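Local coordinates for putative PAS/PAC sensor protein (Nakamurella multipartita DSM 44233, PDB 6HMJ), which senses blue light through a flavin-binding light-oxygen-voltage domain and probably couples it to RNA binding through an ANTAR domain, regulating translation, at residues L34-G39 with L49-P54. Residues are numbered along the deposited sequence; the frame is centred on the assembly and turned at random.
Sequences LGFAPG and LAHLHP
The imidazole of H51 carries L34 on one face and F36 at its edge. CB of L34 sits almost over the ring centre, 4.0 Å from the H51 centroid and 13° off the normal, a CH-pi contact; farther along the side chain, CD1 of L34 reaches H51 ND1 at 3.8 Å. NE2 of H51 lies at the edge of the F36 ring, in its plane, 3.6 Å from F36 CE1; the planes are inclined by 69° and neither ring covers the other's face. With CG of H51 beside its backbone N (chi1 -66°), the ring projects across to the end of helix 28-34. Its ND1 is hydrogen-bonded back to the carbonyl O of V47, one turn earlier on helix 45-50, which would limit rotation of the ring. Without the imidazole, as with an alanine here, L34 would probably lose the ring packed against its CB, and the V47 carbonyl this partner. L34 also packs on L43, and F36 on V41. On the L34 side the helix closes in a Schellman motif, with G35 at positive phi as C-prime residue. H51, just past helix 45-50, packs against this C-cap, joining two short helices of the N-terminal PAS domain, away from the flavin pocket.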
loop_
_atom_site.group_PDB
_atom_site.type_symbol
_atom_site.label_atom_id
_atom_site.label_comp_id
_atom_site.label_asym_id
_atom_site.label_seq_id
_atom_site.Cartn_x
_atom_site.Cartn_y
_atom_site.Cartn_z
ATOM N N LEU A 34 22.397 -42.688 -25.853
ATOM C CA LEU A 34 23.283 -43.461 -24.991
ATOM C C LEU A 34 24.593 -42.726 -24.728
ATOM O O LEU A 34 25.187 -42.893 -23.656
ATOM C CB LEU A 34 23.543 -44.832 -25.616
ATOM C CG LEU A 34 22.292 -45.689 -25.847
ATOM C CD1 LEU A 34 22.649 -47.040 -26.458
ATOM C CD2 LEU A 34 21.505 -45.881 -24.555
ATOM N N GLY A 35 25.054 -41.908 -25.676
ATOM C CA GLY A 35 26.254 -41.118 -25.477
ATOM C C GLY A 35 27.304 -41.316 -26.551
ATOM O O GLY A 35 28.499 -41.125 -26.302
ATOM N N PHE A 36 26.874 -41.692 -27.754
ATOM C CA PHE A 36 27.782 -42.005 -28.844
ATOM C C PHE A 36 27.234 -41.449 -30.148
ATOM O O PHE A 36 26.020 -41.411 -30.358
ATOM C CB PHE A 36 27.972 -43.518 -29.020
ATOM C CG PHE A 36 28.785 -44.165 -27.944
ATOM C CD1 PHE A 36 28.164 -44.811 -26.891
ATOM C CD2 PHE A 36 30.169 -44.147 -27.992
ATOM C CE1 PHE A 36 28.906 -45.421 -25.899
ATOM C CE2 PHE A 36 30.919 -44.756 -27.003
ATOM C CZ PHE A 36 30.286 -45.394 -25.955
ATOM N N ALA A 37 28.136 -41.014 -31.022
ATOM C CA ALA A 37 27.708 -40.689 -32.369
ATOM C C ALA A 37 27.296 -41.991 -33.057
ATOM O O ALA A 37 27.779 -43.069 -32.699
ATOM C CB ALA A 37 28.824 -40.008 -33.151
ATOM N N PRO A 38 26.408 -41.924 -34.049
ATOM C CA PRO A 38 25.933 -43.177 -34.663
ATOM C C PRO A 38 27.046 -44.050 -35.219
ATOM O O PRO A 38 26.976 -45.281 -35.110
ATOM C CB PRO A 38 24.986 -42.683 -35.767
ATOM C CG PRO A 38 24.560 -41.324 -35.318
ATOM C CD PRO A 38 25.733 -40.738 -34.606
ATOM N N GLY A 39 28.076 -43.448 -35.814
ATOM C CA GLY A 39 29.182 -44.210 -36.368
ATOM C C GLY A 39 30.134 -44.793 -35.342
ATOM O O GLY A 39 30.856 -45.745 -35.657
ATOM N N LEU A 49 21.557 -52.523 -22.598
ATOM C CA LEU A 49 21.572 -52.922 -21.194
ATOM C C LEU A 49 22.815 -52.422 -20.472
ATOM O O LEU A 49 22.772 -52.186 -19.259
ATOM C CB LEU A 49 21.470 -54.442 -21.075
ATOM C CG LEU A 49 20.141 -55.037 -21.542
ATOM C CD1 LEU A 49 20.339 -56.460 -22.047
ATOM C CD2 LEU A 49 19.095 -54.985 -20.435
ATOM N N ALA A 50 23.928 -52.261 -21.189
ATOM C CA ALA A 50 25.152 -51.774 -20.565
ATOM C C ALA A 50 25.031 -50.322 -20.118
ATOM O O ALA A 50 25.800 -49.891 -19.250
ATOM C CB ALA A 50 26.334 -51.929 -21.525
ATOM N N HIS A 51 24.096 -49.562 -20.688
ATOM C CA HIS A 51 23.848 -48.189 -20.263
ATOM C C HIS A 51 22.673 -48.068 -19.300
ATOM O O HIS A 51 22.342 -46.951 -18.889
ATOM C CB HIS A 51 23.605 -47.292 -21.480
ATOM C CG HIS A 51 24.801 -47.140 -22.368
ATOM N ND1 HIS A 51 24.953 -47.849 -23.539
ATOM C CD2 HIS A 51 25.903 -46.363 -22.252
ATOM C CE1 HIS A 51 26.097 -47.513 -24.108
ATOM N NE2 HIS A 51 26.693 -46.614 -23.347
ATOM N N LEU A 52 22.032 -49.176 -18.944
ATOM C CA LEU A 52 21.050 -49.186 -17.871
ATOM C C LEU A 52 21.731 -49.542 -16.554
ATOM O O LEU A 52 22.828 -50.107 -16.523
ATOM C CB LEU A 52 19.914 -50.170 -18.150
ATOM C CG LEU A 52 18.819 -49.748 -19.135
ATOM C CD1 LEU A 52 19.363 -49.378 -20.501
ATOM C CD2 LEU A 52 17.794 -50.866 -19.258
ATOM N N HIS A 53 21.062 -49.214 -15.464
ATOM C CA HIS A 53 21.610 -49.565 -14.163
ATOM C C HIS A 53 21.421 -51.060 -13.914
ATOM O O HIS A 53 20.390 -51.622 -14.295
ATOM C CB HIS A 53 20.934 -48.759 -13.057
ATOM C CG HIS A 53 21.599 -48.894 -11.723
ATOM N ND1 HIS A 53 21.216 -49.833 -10.789
ATOM C CD2 HIS A 53 22.630 -48.212 -11.169
ATOM C CE1 HIS A 53 21.980 -49.722 -9.718
ATOM N NE2 HIS A 53 22.846 -48.747 -9.922
ATOM N N PRO A 54 22.408 -51.735 -13.300
ATOM C CA PRO A 54 22.265 -53.171 -13.023
ATOM C C PRO A 54 20.886 -53.573 -12.526
ATOM O O PRO A 54 20.379 -54.640 -12.887
ATOM C CB PRO A 54 23.336 -53.414 -11.953
ATOM C CG PRO A 54 24.424 -52.462 -12.320
ATOM C CD PRO A 54 23.751 -51.243 -12.935
#